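Local coordinates for putative cytoplasmic protein (Salmonella typhimurium LT2, PDB 2Q02) that is of unknown function but binds zinc in a xylose isomerase-like TIM barrel and may act as an isomerase, at residues Ser20-Phe25 against Ala60-Leu65; Ala121-Ser126 against Arg159-Pro164; Arg215-Glu220 against Asn264-Leu269. One frame throughout, in Å; residues are numbered along the deposited sequence.

Interaction 1 of 3, residues Ser20-Phe25 against Ala60-Leu65; sequences SIEAFF and AEKYGL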
loop_
_atom_site.group_PDB
_atom_site.type_symbol
_atom_site.label_atom_id
_atom_site.label_comp_id
_atom_site.label_asym_id
_atom_site.label_seq_id
_atom_site.Cartn_x
_atom_site.Cartn_y
_atom_site.Cartn_z
ATOM N N SER A 20 14.711 7.281 -11.611
ATOM C CA SER A 20 13.858 6.998 -12.750
ATOM C C SER A 20 13.304 5.590 -12.605
ATOM O O SER A 20 13.805 4.794 -11.814
ATOM C CB SER A 20 14.637 7.076 -14.054
ATOM O OG SER A 20 15.336 5.864 -14.279
ATOM N N ILE A 21 12.291 5.270 -13.395
ATOM C CA ILE A 21 11.676 3.953 -13.318
ATOM C C ILE A 21 12.668 2.827 -13.627
ATOM O O ILE A 21 12.627 1.807 -12.952
ATOM C CB ILE A 21 10.426 3.848 -14.219
ATOM C CG1 ILE A 21 9.320 4.771 -13.677
ATOM C CG2 ILE A 21 9.944 2.399 -14.294
ATOM C CD1 ILE A 21 8.031 4.778 -14.471
ATOM N N GLU A 22 13.546 2.999 -14.624
ATOM C CA GLU A 22 14.545 1.946 -14.931
ATOM C C GLU A 22 15.599 1.798 -13.830
ATOM O O GLU A 22 15.992 0.675 -13.513
ATOM C CB GLU A 22 15.250 2.112 -16.288
ATOM C CG GLU A 22 16.290 0.993 -16.521
ATOM C CD GLU A 22 16.708 0.814 -17.973
ATOM O OE1 GLU A 22 16.551 1.773 -18.758
ATOM O OE2 GLU A 22 17.213 -0.283 -18.336
ATOM N N ALA A 23 16.052 2.922 -13.273
ATOM C CA ALA A 23 16.981 2.905 -12.145
ATOM C C ALA A 23 16.353 2.225 -10.924
ATOM O O ALA A 23 17.008 1.485 -10.202
ATOM C CB ALA A 23 17.417 4.334 -11.797
ATOM N N PHE A 24 15.071 2.487 -10.709
ATOM C CA PHE A 24 14.343 1.899 -9.591
ATOM C C PHE A 24 14.191 0.385 -9.785
ATOM O O PHE A 24 14.495 -0.396 -8.884
ATOM C CB PHE A 24 12.988 2.593 -9.405
ATOM C CG PHE A 24 12.062 1.870 -8.491
ATOM C CD1 PHE A 24 12.435 1.592 -7.194
ATOM C CD2 PHE A 24 10.805 1.470 -8.923
ATOM C CE1 PHE A 24 11.587 0.919 -6.340
ATOM C CE2 PHE A 24 9.935 0.800 -8.065
ATOM C CZ PHE A 24 10.338 0.516 -6.775
ATOM N N PHE A 25 13.756 -0.017 -10.976
ATOM C CA PHE A 25 13.579 -1.434 -11.314
ATOM C C PHE A 25 14.900 -2.192 -11.249
ATOM O O PHE A 25 14.939 -3.328 -10.774
ATOM C CB PHE A 25 12.982 -1.599 -12.732
ATOM C CG PHE A 25 11.480 -1.331 -12.837
ATOM C CD1 PHE A 25 10.768 -0.667 -11.839
ATOM C CD2 PHE A 25 10.786 -1.731 -13.972
ATOM C CE1 PHE A 25 9.412 -0.435 -11.966
ATOM C CE2 PHE A 25 9.421 -1.498 -14.090
ATOM C CZ PHE A 25 8.745 -0.848 -13.089
ATOM N N ALA A 60 9.742 -3.743 -16.764
ATOM C CA ALA A 60 9.346 -4.704 -15.739
ATOM C C ALA A 60 9.763 -6.108 -16.118
ATOM O O ALA A 60 10.273 -6.851 -15.292
ATOM C CB ALA A 60 7.863 -4.652 -15.520
ATOM N N GLU A 61 9.557 -6.455 -17.382
ATOM C CA GLU A 61 9.886 -7.777 -17.899
ATOM C C GLU A 61 11.410 -7.994 -18.019
ATOM O O GLU A 61 11.907 -9.103 -17.802
ATOM C CB GLU A 61 9.190 -7.965 -19.240
ATOM C CG GLU A 61 9.420 -9.326 -19.888
ATOM C CD GLU A 61 8.672 -9.485 -21.216
ATOM O OE1 GLU A 61 7.610 -8.817 -21.396
ATOM O OE2 GLU A 61 9.138 -10.284 -22.069
ATOM N N LYS A 62 12.135 -6.930 -18.356
ATOM C CA LYS A 62 13.605 -6.948 -18.441
ATOM C C LYS A 62 14.275 -7.243 -17.092
ATOM O O LYS A 62 15.313 -7.915 -17.039
ATOM C CB LYS A 62 14.074 -5.583 -18.976
ATOM C CG LYS A 62 15.557 -5.375 -19.127
ATOM C CD LYS A 62 15.813 -3.988 -19.698
ATOM C CE LYS A 62 17.189 -3.873 -20.322
ATOM N NZ LYS A 62 18.220 -3.807 -19.275
ATOM N N TYR A 63 13.676 -6.731 -16.015
ATOM C CA TYR A 63 14.209 -6.910 -14.667
ATOM C C TYR A 63 13.429 -7.961 -13.864
ATOM O O TYR A 63 13.629 -8.109 -12.662
ATOM C CB TYR A 63 14.255 -5.559 -13.948
ATOM C CG TYR A 63 15.210 -4.608 -14.625
ATOM C CD1 TYR A 63 16.580 -4.756 -14.473
ATOM C CD2 TYR A 63 14.750 -3.587 -15.439
ATOM C CE1 TYR A 63 17.474 -3.892 -15.094
ATOM C CE2 TYR A 63 15.632 -2.725 -16.075
ATOM C CZ TYR A 63 16.995 -2.879 -15.898
ATOM O OH TYR A 63 17.882 -2.033 -16.520
ATOM N N GLY A 64 12.563 -8.705 -14.543
ATOM C CA GLY A 64 11.840 -9.818 -13.938
ATOM C C GLY A 64 10.921 -9.434 -12.785
ATOM O O GLY A 64 10.833 -10.155 -11.789
ATOM N N LEU A 65 10.227 -8.302 -12.928
ATOM C CA LEU A 65 9.396 -7.734 -11.861
ATOM C C LEU A 65 7.930 -7.810 -12.195
ATOM O O LEU A 65 7.533 -7.604 -13.347
ATOM C CB LEU A 65 9.738 -6.265 -11.615
ATOM C CG LEU A 65 11.216 -5.970 -11.376
ATOM C CD1 LEU A 65 11.409 -4.480 -11.146
ATOM C CD2 LEU A 65 11.767 -6.784 -10.211
#
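F25, Y63 and E22 carry most of this contact between the start of helix 21-30 and the C-terminal end of helix 53-62. F25 stands with CG beside its backbone N (chi1 -77°), which sends the ring toward the second segment; A60 N meets the ring edge near its plane, 3.5 Å from F25 CE2, while L65 CD1 makes an off-centre CH-pi contact, 4.1 Å from the F25 ring centroid. V36 and L38 of strand 35-39 also touch F25, so the ring reaches from helix 21-30 to the end of helix 53-62 and rests on the barrel wall. One face of the Y63 ring lies under F25 C, toward its rim, and K62 CG packs on the opposite face; Y63 CD2 is 3.8 Å from F25 CB. At the edge of the ring, in its plane, Y63 OH donates to the anti lone pair of E22 OE2 over 2.6 Å, with carboxylate and ring planes 69° apart. K62 NZ adds only a long salt bridge to E22 OE2 and a weak bond to Y63 OH. G64, with positive phi, is the C-prime residue of a Schellman motif that closes helix 53-62 and turns the chain toward strand 66-73. The arrangement joins two successive outer helices of a TIM barrel.

Interaction 2 of 3, residues Ala121-Ser126 against Arg159-Pro164; sequences AIKRLS and REAGSP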
loop_
_atom_site.group_PDB
_atom_site.type_symbol
_atom_site.label_atom_id
_atom_site.label_comp_id
_atom_site.label_asym_id
_atom_site.label_seq_id
_atom_site.Cartn_x
_atom_site.Cartn_y
_atom_site.Cartn_z
ATOM N N ALA A 121 -20.224 3.043 -3.111
ATOM C CA ALA A 121 -18.984 3.315 -3.855
ATOM C C ALA A 121 -18.202 2.033 -4.190
ATOM O O ALA A 121 -17.638 1.888 -5.275
ATOM C CB ALA A 121 -18.083 4.302 -3.087
ATOM N N ILE A 122 -18.158 1.102 -3.249
ATOM C CA ILE A 122 -17.482 -0.166 -3.469
ATOM C C ILE A 122 -18.187 -0.945 -4.576
ATOM O O ILE A 122 -17.502 -1.509 -5.448
ATOM C CB ILE A 122 -17.350 -1.016 -2.181
ATOM C CG1 ILE A 122 -16.393 -0.350 -1.192
ATOM C CG2 ILE A 122 -16.813 -2.406 -2.483
ATOM C CD1 ILE A 122 -16.488 -0.932 0.207
ATOM N N LYS A 123 -19.525 -0.974 -4.560
ATOM C CA LYS A 123 -20.302 -1.669 -5.610
ATOM C C LYS A 123 -19.990 -1.119 -6.990
ATOM O O LYS A 123 -19.695 -1.877 -7.913
ATOM C CB LYS A 123 -21.826 -1.571 -5.373
ATOM C CG LYS A 123 -22.377 -2.486 -4.258
ATOM C CD LYS A 123 -23.890 -2.262 -4.044
ATOM C CE LYS A 123 -24.519 -3.291 -3.068
ATOM N NZ LYS A 123 -25.770 -2.807 -2.367
ATOM N N ARG A 124 -20.092 0.203 -7.129
ATOM C CA ARG A 124 -19.843 0.886 -8.402
ATOM C C ARG A 124 -18.409 0.686 -8.895
ATOM O O ARG A 124 -18.165 0.443 -10.081
ATOM C CB ARG A 124 -20.113 2.392 -8.269
ATOM C CG ARG A 124 -19.826 3.146 -9.581
ATOM C CD ARG A 124 -20.385 4.562 -9.614
ATOM N NE ARG A 124 -20.277 5.116 -10.965
ATOM C CZ ARG A 124 -20.339 6.415 -11.273
ATOM N NH1 ARG A 124 -20.479 7.345 -10.321
ATOM N NH2 ARG A 124 -20.228 6.792 -12.549
ATOM N N LEU A 125 -17.456 0.826 -7.985
ATOM C CA LEU A 125 -16.060 0.631 -8.324
ATOM C C LEU A 125 -15.746 -0.821 -8.626
ATOM O O LEU A 125 -14.869 -1.085 -9.419
ATOM C CB LEU A 125 -15.123 1.137 -7.210
ATOM C CG LEU A 125 -15.027 2.663 -7.043
ATOM C CD1 LEU A 125 -14.448 3.027 -5.692
ATOM C CD2 LEU A 125 -14.216 3.301 -8.146
ATOM N N SER A 126 -16.438 -1.766 -8.002
ATOM C CA SER A 126 -16.194 -3.185 -8.288
ATOM C C SER A 126 -16.580 -3.508 -9.736
ATOM O O SER A 126 -15.808 -4.115 -10.492
ATOM C CB SER A 126 -16.906 -4.089 -7.288
ATOM O OG SER A 126 -16.256 -3.967 -6.029
ATOM N N ARG A 159 -18.020 -7.028 2.086
ATOM C CA ARG A 159 -18.962 -8.149 2.070
ATOM C C ARG A 159 -20.383 -7.705 1.784
ATOM O O ARG A 159 -21.097 -8.352 1.027
ATOM C CB ARG A 159 -18.957 -8.920 3.388
ATOM C CG ARG A 159 -17.663 -9.637 3.710
ATOM C CD ARG A 159 -17.871 -10.688 4.765
ATOM N NE ARG A 159 -18.292 -10.121 6.058
ATOM C CZ ARG A 159 -17.470 -9.661 7.008
ATOM N NH1 ARG A 159 -16.156 -9.661 6.833
ATOM N NH2 ARG A 159 -17.972 -9.191 8.144
ATOM N N GLU A 160 -20.805 -6.609 2.389
ATOM C CA GLU A 160 -22.151 -6.102 2.170
ATOM C C GLU A 160 -22.353 -5.649 0.720
ATOM O O GLU A 160 -23.433 -5.812 0.148
ATOM C CB GLU A 160 -22.363 -4.939 3.118
ATOM C CG GLU A 160 -23.749 -4.433 3.206
ATOM C CD GLU A 160 -23.800 -3.270 4.145
ATOM O OE1 GLU A 160 -23.177 -3.361 5.242
ATOM O OE2 GLU A 160 -24.456 -2.272 3.776
ATOM N N ALA A 161 -21.285 -5.109 0.139
ATOM C CA ALA A 161 -21.240 -4.726 -1.268
ATOM C C ALA A 161 -21.199 -5.916 -2.245
ATOM O O ALA A 161 -21.429 -5.742 -3.452
ATOM C CB ALA A 161 -20.037 -3.820 -1.513
ATOM N N GLY A 162 -20.932 -7.117 -1.729
ATOM C CA GLY A 162 -20.785 -8.313 -2.561
ATOM C C GLY A 162 -19.586 -8.214 -3.503
ATOM O O GLY A 162 -19.635 -8.706 -4.640
ATOM N N SER A 163 -18.513 -7.578 -3.026
ATOM C CA SER A 163 -17.369 -7.226 -3.856
ATOM C C SER A 163 -16.226 -8.222 -3.712
ATOM O O SER A 163 -16.002 -8.773 -2.640
ATOM C CB SER A 163 -16.870 -5.842 -3.447
ATOM O OG SER A 163 -15.543 -5.581 -3.904
ATOM N N PRO A 164 -15.460 -8.435 -4.781
ATOM C CA PRO A 164 -14.225 -9.234 -4.678
ATOM C C PRO A 164 -13.011 -8.472 -4.125
ATOM O O PRO A 164 -11.940 -9.059 -3.975
ATOM C CB PRO A 164 -13.927 -9.581 -6.140
ATOM C CG PRO A 164 -14.436 -8.371 -6.892
ATOM C CD PRO A 164 -15.677 -7.949 -6.157
#
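I122, on helix 115-130, meets the end of helix 151-161 through one branch. Its CG2 lies anti to the backbone N and packs against two side chains at once, with I122 CG2 3.7 Å from A161 CB and 3.6 Å from S163 CB. I158, on helix 151-161, and F76 also touch I122, which extends this apolar patch into the protein. K123 follows at the margin of the contact. Its extended chain runs past the last turn of the second helix, placing K123 CG 3.5 Å from A161 O and 3.8 Å from A161 CB, so the methyl of A161 meets both I122 and K123. The K123 ammonium and the E160 carboxylate do not touch, and any attraction between them would be long-range. A zinc ion at the surface, distinct from the one held by E139, D170, H197 and E245, lies about 5 Å from the K123 side chain. One turn after I122, S126 supplies the polar link. S163 OG donates to S126 OG over 2.8 Å, and S126 OG in turn donates to I122 O, also 2.8 Å away, from 38° out of the carbonyl plane. S126 N reaches I122 O from the opposite face, so this carbonyl is gripped twice, and the two bonds of the S126 hydroxyl fix its rotation. S163 OG is also bonded to F165 N. G162, with positive phi, ends helix 151-161 in a Schellman motif and leads S163 and P164 toward strand 166-170. Such pairing of consecutive helices on the outside of the strands is characteristic of the TIM barrel.

Interaction 3 of 3, residues Arg215-Glu220 against Asn264-Leu269; sequences RIMLSE and NRSVSL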
loop_
_atom_site.group_PDB
_atom_site.type_symbol
_atom_site.label_atom_id
_atom_site.label_comp_id
_atom_site.label_asym_id
_atom_site.label_seq_id
_atom_site.Cartn_x
_atom_site.Cartn_y
_atom_site.Cartn_z
ATOM N N ARG A 215 7.287 8.498 8.502
ATOM C CA ARG A 215 7.357 7.106 8.116
ATOM C C ARG A 215 8.645 6.843 7.361
ATOM O O ARG A 215 8.819 7.294 6.218
ATOM C CB ARG A 215 6.136 6.692 7.289
ATOM C CG ARG A 215 4.850 6.637 8.093
ATOM C CD ARG A 215 3.668 6.493 7.212
ATOM N NE ARG A 215 3.675 5.214 6.530
ATOM C CZ ARG A 215 2.719 4.796 5.700
ATOM N NH1 ARG A 215 1.648 5.557 5.439
ATOM N NH2 ARG A 215 2.837 3.605 5.122
ATOM N N ILE A 216 9.538 6.114 8.022
ATOM C CA ILE A 216 10.817 5.709 7.444
ATOM C C ILE A 216 10.844 4.172 7.275
ATOM O O ILE A 216 9.846 3.579 6.904
ATOM C CB ILE A 216 12.000 6.283 8.264
ATOM C CG1 ILE A 216 12.025 5.754 9.713
ATOM C CG2 ILE A 216 11.900 7.783 8.269
ATOM C CD1 ILE A 216 13.147 6.356 10.562
HETATM N N MSE A 217 11.978 3.534 7.505
HETATM C CA MSE A 217 12.074 2.094 7.379
HETATM C C MSE A 217 12.217 1.428 8.762
HETATM O O MSE A 217 12.154 2.102 9.806
HETATM C CB MSE A 217 13.196 1.755 6.393
HETATM C CG MSE A 217 12.813 2.119 4.951
HETATM SE SE MSE A 217 11.524 0.803 4.138
HETATM C CE MSE A 217 12.826 -0.581 3.759
ATOM N N LEU A 218 12.349 0.101 8.770
ATOM C CA LEU A 218 12.272 -0.665 10.017
ATOM C C LEU A 218 13.591 -0.640 10.753
ATOM O O LEU A 218 14.627 -0.903 10.168
ATOM C CB LEU A 218 11.826 -2.111 9.745
ATOM C CG LEU A 218 10.443 -2.218 9.068
ATOM C CD1 LEU A 218 9.985 -3.689 8.920
ATOM C CD2 LEU A 218 9.404 -1.405 9.813
ATOM N N SER A 219 13.554 -0.276 12.026
ATOM C CA SER A 219 14.735 -0.381 12.875
ATOM C C SER A 219 14.332 -0.982 14.221
ATOM O O SER A 219 13.150 -1.288 14.448
ATOM C CB SER A 219 15.395 0.991 13.064
ATOM O OG SER A 219 14.743 1.754 14.072
ATOM N N GLU A 220 15.319 -1.140 15.100
ATOM C CA GLU A 220 15.081 -1.507 16.497
ATOM C C GLU A 220 14.347 -0.400 17.251
ATOM O O GLU A 220 13.676 -0.663 18.244
ATOM C CB GLU A 220 16.410 -1.798 17.212
ATOM C CG GLU A 220 17.218 -2.968 16.636
ATOM C CD GLU A 220 16.480 -4.294 16.718
ATOM O OE1 GLU A 220 15.572 -4.407 17.571
ATOM O OE2 GLU A 220 16.801 -5.219 15.932
ATOM N N ASN A 264 17.550 -4.123 2.824
ATOM C CA ASN A 264 18.219 -5.290 3.439
ATOM C C ASN A 264 18.100 -5.300 4.989
ATOM O O ASN A 264 17.751 -6.334 5.580
ATOM C CB ASN A 264 19.685 -5.389 2.985
ATOM C CG ASN A 264 19.828 -5.775 1.514
ATOM O OD1 ASN A 264 18.923 -6.359 0.907
ATOM N ND2 ASN A 264 20.974 -5.450 0.936
ATOM N N ARG A 265 18.339 -4.147 5.624
ATOM C CA ARG A 265 18.259 -4.046 7.080
ATOM C C ARG A 265 16.842 -4.341 7.580
ATOM O O ARG A 265 16.666 -5.014 8.587
ATOM C CB ARG A 265 18.757 -2.675 7.577
ATOM N N SER A 266 15.835 -3.855 6.863
ATOM C CA SER A 266 14.434 -4.075 7.243
ATOM C C SER A 266 14.033 -5.550 7.137
ATOM O O SER A 266 13.485 -6.107 8.086
ATOM C CB SER A 266 13.509 -3.196 6.412
ATOM O OG SER A 266 13.709 -1.829 6.752
ATOM N N VAL A 267 14.333 -6.177 6.000
ATOM C CA VAL A 267 14.104 -7.616 5.804
ATOM C C VAL A 267 14.765 -8.446 6.895
ATOM O O VAL A 267 14.098 -9.262 7.542
ATOM C CB VAL A 267 14.573 -8.077 4.398
ATOM C CG1 VAL A 267 14.718 -9.605 4.302
ATOM C CG2 VAL A 267 13.566 -7.591 3.347
ATOM N N SER A 268 16.058 -8.197 7.119
ATOM C CA SER A 268 16.851 -8.929 8.117
ATOM C C SER A 268 16.290 -8.809 9.520
ATOM O O SER A 268 16.389 -9.742 10.316
ATOM C CB SER A 268 18.302 -8.445 8.118
ATOM O OG SER A 268 18.933 -8.813 6.906
ATOM N N LEU A 269 15.713 -7.655 9.822
ATOM C CA LEU A 269 15.059 -7.448 11.100
ATOM C C LEU A 269 13.855 -8.376 11.306
ATOM O O LEU A 269 13.592 -8.802 12.423
ATOM C CB LEU A 269 14.620 -5.998 11.228
ATOM C CG LEU A 269 14.174 -5.571 12.629
ATOM C CD1 LEU A 269 14.860 -4.241 13.027
ATOM C CD2 LEU A 269 12.634 -5.484 12.734
#
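L218 and S266 bring the two backbones to within 4.9 Å, CA to CA, where the irregular segment 215-220 passes helix 256-271. The approach is fastened by L218 N, which donates to S266 OG over 3.1 Å in a moderately bent bond of 148°. S266 OG stands beside its own backbone N (chi1 -68°) and is also bonded to Q262 O, one turn earlier, so the hydroxyl ties the loop to the helix backbone. Carbon atoms close round this hydroxyl: the selenomethionine M217, folded at chi2 and chi3, brings CE to 3.4 Å from S266 OG and 3.8 Å from S266 CB, while L218 CB lies 3.5 Å from S266 OG. F244 of strand 242-244 touches M217, L218 and S266, placing this point against the barrel wall. Farther along, L269 reaches the loop with CD1, 3.5 Å from S219 C. E220, bent at chi2, crosses L269 obliquely, with E220 OE2 3.6 Å from L269 CD1. S219 OG is bonded to E202 OE2 and K221 N. At the start of the segment, R215 hydrogen-bonds to the zinc ligands D170 and E245. The segment thus links the last helix of the TIM barrel to the second shell of its metal site.

Overall arrangement
All three contacts belong to one closed barrel of eight parallel strands and come in series along the chain. Interactions 1 and 2 each pair two outer helices consecutive in sequence, 21-30 with 53-62 and 115-130 with 151-161, whereas interaction 3 sets the loop after strand 193-198 against the final helix, 256-271. Their centres are well separated: about 33 Å between interactions 1 and 2, about 23 Å between 1 and 3, and about 35 Å between 2 and 3. Interactions 2 and 3 lie on opposite sides of the chain's centre. None touches another. They thus lie at separate places round the barrel, and interaction 3 contains R215, which is bonded to the zinc ligands D170 and E245.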